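Local coordinates for devB protein (Vibrio cholerae O1 biovar eltor str. N16961, PDB 1Y89) that probably hydrolyses 6-phosphogluconolactone to 6-phosphogluconate in the pentose phosphate pathway, at residues E198-I203 and S231-K236; G140-G143 and L148-G151. All blocks are in the same frame, centred on the assembly; numbering follows the deposited sequence.

Contact 1: E198-I203 and S231-K236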
loop_
_atom_site.group_PDB
_atom_site.type_symbol
_atom_site.label_atom_id
_atom_site.label_comp_id
_atom_site.label_asym_id
_atom_site.label_seq_id
_atom_site.Cartn_x
_atom_site.Cartn_y
_atom_site.Cartn_z
ATOM N N GLU A 198 11.642 11.904 14.232
ATOM C CA GLU A 198 11.244 13.253 14.576
ATOM C C GLU A 198 10.642 13.958 13.352
ATOM O O GLU A 198 9.556 14.577 13.404
ATOM C CB GLU A 198 12.475 14.009 15.144
ATOM C CG GLU A 198 12.206 15.435 15.581
ATOM C CD GLU A 198 13.328 16.001 16.485
ATOM O OE1 GLU A 198 14.323 15.287 16.765
ATOM O OE2 GLU A 198 13.198 17.160 16.936
ATOM N N ILE A 199 11.337 13.851 12.247
ATOM C CA ILE A 199 10.858 14.529 11.049
ATOM C C ILE A 199 9.693 13.778 10.411
ATOM O O ILE A 199 8.832 14.402 9.851
ATOM C CB ILE A 199 11.970 14.821 10.036
ATOM C CG1 ILE A 199 11.467 15.900 9.056
ATOM C CG2 ILE A 199 12.512 13.533 9.369
ATOM C CD1 ILE A 199 12.494 16.425 8.190
ATOM N N VAL A 200 9.652 12.454 10.537
ATOM C CA VAL A 200 8.413 11.706 10.210
ATOM C C VAL A 200 7.216 12.288 10.982
ATOM O O VAL A 200 6.174 12.593 10.380
ATOM C CB VAL A 200 8.567 10.165 10.450
ATOM C CG1 VAL A 200 7.173 9.439 10.438
ATOM C CG2 VAL A 200 9.479 9.584 9.394
ATOM N N GLU A 201 7.372 12.488 12.298
ATOM C CA GLU A 201 6.263 12.989 13.103
ATOM C C GLU A 201 5.832 14.389 12.637
ATOM O O GLU A 201 4.633 14.697 12.587
ATOM C CB GLU A 201 6.616 12.996 14.609
ATOM C CG GLU A 201 5.426 13.232 15.516
ATOM C CD GLU A 201 5.144 14.702 15.800
ATOM O OE1 GLU A 201 5.945 15.597 15.399
ATOM O OE2 GLU A 201 4.104 14.964 16.453
ATOM N N GLN A 202 6.811 15.229 12.306
ATOM C CA GLN A 202 6.530 16.599 11.848
ATOM C C GLN A 202 5.768 16.623 10.534
ATOM O O GLN A 202 4.744 17.273 10.439
ATOM C CB GLN A 202 7.815 17.433 11.735
ATOM C CG GLN A 202 8.411 17.754 13.091
ATOM C CD GLN A 202 9.829 18.344 13.012
ATOM O OE1 GLN A 202 10.509 18.236 11.985
ATOM N NE2 GLN A 202 10.287 18.952 14.137
ATOM N N ILE A 203 6.259 15.900 9.534
ATOM C CA ILE A 203 5.572 15.789 8.244
ATOM C C ILE A 203 4.186 15.133 8.409
ATOM O O ILE A 203 3.197 15.559 7.790
ATOM C CB ILE A 203 6.458 15.005 7.227
ATOM C CG1 ILE A 203 7.802 15.737 7.033
ATOM C CG2 ILE A 203 5.694 14.717 5.883
ATOM C CD1 ILE A 203 8.770 14.983 6.158
ATOM N N SER A 231 9.453 0.351 11.813
ATOM C CA SER A 231 8.899 0.632 13.116
ATOM C C SER A 231 9.665 1.756 13.780
ATOM O O SER A 231 9.053 2.658 14.365
ATOM C CB SER A 231 8.953 -0.630 14.004
ATOM O OG SER A 231 7.990 -1.538 13.512
ATOM N N ASP A 232 10.996 1.726 13.662
ATOM C CA ASP A 232 11.821 2.768 14.293
ATOM C C ASP A 232 11.495 4.163 13.771
ATOM O O ASP A 232 11.268 5.081 14.553
ATOM C CB ASP A 232 13.314 2.479 14.131
ATOM C CG ASP A 232 13.810 1.390 15.099
ATOM O OD1 ASP A 232 13.041 0.974 15.990
ATOM O OD2 ASP A 232 14.966 0.973 14.962
ATOM N N ALA A 233 11.431 4.327 12.451
ATOM C CA ALA A 233 11.097 5.649 11.900
ATOM C C ALA A 233 9.654 6.071 12.225
ATOM O O ALA A 233 9.334 7.276 12.276
ATOM C CB ALA A 233 11.325 5.654 10.388
ATOM N N ALA A 234 8.772 5.090 12.418
ATOM C CA ALA A 234 7.355 5.355 12.726
ATOM C C ALA A 234 7.072 5.526 14.214
ATOM O O ALA A 234 5.914 5.772 14.598
ATOM C CB ALA A 234 6.464 4.205 12.187
ATOM N N ALA A 235 8.107 5.399 15.049
ATOM C CA ALA A 235 7.927 5.292 16.504
ATOM C C ALA A 235 7.124 6.436 17.144
ATOM O O ALA A 235 6.413 6.212 18.131
ATOM C CB ALA A 235 9.281 5.125 17.200
ATOM N N LYS A 236 7.216 7.653 16.589
ATOM C CA LYS A 236 6.455 8.773 17.156
ATOM C C LYS A 236 5.016 8.911 16.628
ATOM O O LYS A 236 4.233 9.702 17.162
ATOM C CB LYS A 236 7.226 10.097 17.034
ATOM C CG LYS A 236 8.487 10.165 17.879
ATOM C CD LYS A 236 9.216 11.471 17.609
ATOM C CE LYS A 236 10.598 11.452 18.251
ATOM N NZ LYS A 236 10.534 11.125 19.720
#

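Contact 2: G140-G143 and L148-G151. With PO4 (phosphate ion), chain E.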
loop_
_atom_site.group_PDB
_atom_site.type_symbol
_atom_site.label_atom_id
_atom_site.label_comp_id
_atom_site.label_asym_id
_atom_site.label_seq_id
_atom_site.Cartn_x
_atom_site.Cartn_y
_atom_site.Cartn_z
ATOM N N GLY A 140 16.029 13.764 4.056
ATOM C CA GLY A 140 17.094 14.118 4.983
ATOM C C GLY A 140 16.548 14.579 6.312
ATOM O O GLY A 140 15.318 14.767 6.465
ATOM N N ALA A 141 17.448 14.774 7.289
ATOM C CA ALA A 141 17.028 15.261 8.603
ATOM C C ALA A 141 16.456 16.684 8.479
ATOM O O ALA A 141 15.689 17.096 9.341
ATOM C CB ALA A 141 18.217 15.208 9.665
ATOM N N ASP A 142 16.808 17.390 7.385
ATOM C CA ASP A 142 16.307 18.753 7.062
ATOM C C ASP A 142 15.094 18.724 6.131
ATOM O O ASP A 142 14.602 19.768 5.669
ATOM C CB ASP A 142 17.427 19.588 6.419
ATOM C CG ASP A 142 17.841 19.047 5.047
ATOM O OD1 ASP A 142 17.508 17.871 4.725
ATOM O OD2 ASP A 142 18.522 19.791 4.310
ATOM N N GLY A 143 14.600 17.521 5.846
ATOM C CA GLY A 143 13.449 17.374 4.961
ATOM C C GLY A 143 13.766 17.389 3.459
ATOM O O GLY A 143 12.850 17.361 2.655
ATOM N N LEU A 148 17.182 18.702 -3.711
ATOM C CA LEU A 148 16.283 19.820 -3.561
ATOM C C LEU A 148 16.225 20.119 -2.073
ATOM O O LEU A 148 15.610 19.365 -1.311
ATOM C CB LEU A 148 14.885 19.424 -4.070
ATOM C CG LEU A 148 14.863 19.012 -5.551
ATOM C CD1 LEU A 148 13.451 18.501 -5.949
ATOM C CD2 LEU A 148 15.374 20.162 -6.458
ATOM N N PHE A 149 16.888 21.203 -1.669
ATOM C CA PHE A 149 17.074 21.526 -0.256
ATOM C C PHE A 149 16.121 22.631 0.185
ATOM O O PHE A 149 15.775 23.501 -0.627
ATOM C CB PHE A 149 18.529 21.942 -0.012
ATOM C CG PHE A 149 19.499 20.777 -0.107
ATOM C CD1 PHE A 149 19.725 19.954 0.993
ATOM C CD2 PHE A 149 20.185 20.524 -1.294
ATOM C CE1 PHE A 149 20.628 18.881 0.902
ATOM C CE2 PHE A 149 21.083 19.447 -1.404
ATOM C CZ PHE A 149 21.284 18.613 -0.320
ATOM N N PRO A 150 15.726 22.622 1.472
ATOM C CA PRO A 150 14.791 23.634 1.994
ATOM C C PRO A 150 15.340 25.046 1.793
ATOM O O PRO A 150 16.531 25.274 1.959
ATOM C CB PRO A 150 14.674 23.303 3.498
ATOM C CG PRO A 150 15.729 22.249 3.790
ATOM C CD PRO A 150 16.137 21.627 2.490
ATOM N N GLY A 151 14.474 25.970 1.395
ATOM C CA GLY A 151 14.885 27.352 1.145
ATOM C C GLY A 151 15.606 27.591 -0.179
ATOM O O GLY A 151 15.754 28.747 -0.597
HETATM P P PO4 E . 20.700 14.808 6.111
HETATM O O1 PO4 E . 19.949 16.142 6.001
HETATM O O2 PO4 E . 19.929 13.680 6.777
HETATM O O3 PO4 E . 21.077 14.334 4.734
HETATM O O4 PO4 E . 21.969 15.072 6.909
#

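Contact 1: E198-I203 and S231-K236
Val200 and Glu201 of helix 197-205 meet Ala233 and Lys236 at the C-terminal end of the chain, where a short helical turn follows strand 224-230 of the mixed sheet of this Rossmann-like alpha/beta fold. Helix 197-205 itself follows the neighbouring parallel strand 186-191, so the contact joins the segments that follow two adjacent parallel strands. All of it is van der Waals contact. On the buried side Val200 turns its branch point to a backbone carbonyl: Ala233 O lies 3.5 Å from Val200 CB and nearly as close to both methyls, over the face spanned by these three carbons. Val200 CG2 also reaches 4.5 Å from Ala233 CB, a loose apolar touch, while Leu229 and Ile237 add further contacts to the valine. On the exposed side the aliphatic part of Lys236 lies against the helix. Its CB meets Glu201 CB at 3.8 Å, the two side chains crossing at about a right angle. Glu201 starts toward Lys236 but bends at chi2 (-89°), which carries its carboxylate away. Further out Lys236 CD passes 4.1 Å from Glu198 CA, against the backbone of the helix. The charged ends stay apart: beyond the last bend of the lysine (chi4 -54°), Lys236 NZ is 6.4 Å from Glu198 OE1, too far for a salt bridge.

Contact 2: G140-G143 and L148-G151
The Phe149 ring receives Asp142 at its edge: Asp142 OD2 lies in the ring plane, 3.5 Å from Phe149 CD1, with carboxylate and ring planes 57° apart. The oxygen thus meets the ring's C-H edge. His144 stacks on the same ring, and His166 meets it edge-to-face. Pro150 supplies the other half of the contact. Its CG stands 3.3 Å from the backbone Asp142 O, and its CD is 3.5 Å from Asp142 OD2, so the prolyl ring touches both the carbonyl and the carboxylate of one residue. Asp142 CG is placed between its own backbone N and carbonyl carbon (chi1 66°), which brings OD2 to Phe149 and Pro150, while OD1 is hydrogen-bonded to His144 ND1. The backbone of 140-143 is a type I beta turn, closed by Gly143 N to Gly140 O at 2.9 Å. From this turn Ala141 N donates to phosphate O2 at 2.8 Å, the N-H...O angle being 160°. At Gly140 the absence of a side chain leaves room for the anion, which is probably from the crystallisation liquor but may mark the substrate pocket. A glycine-rich loop after strand 134-137, with an Asp-His pair, is consistent with the active site of the 6-phosphogluconolactonase family.

Contact 2 precedes contact 1 along the chain, and their centres lie 16 Å apart, yet the two meet directly through one side chain. Ile199 points away from 231-236 and uses a different side of helix 197-205: Ile199 CD1 packs 3.3 Å from Gly143 N and 3.5 Å from Ala141 O, against the backbone of the turn that carries the phosphate. Helix 197-205 thus touches both the loop of contact 2 and the C-terminal segment of contact 1. Two phosphates, probably from the crystallisation liquor, lie by contact 2, one held at 140-143 and another about 4 Å from the Phe149 side chain, consistent with a substrate pocket there; near contact 1 the bound molecules are polyethylene glycols.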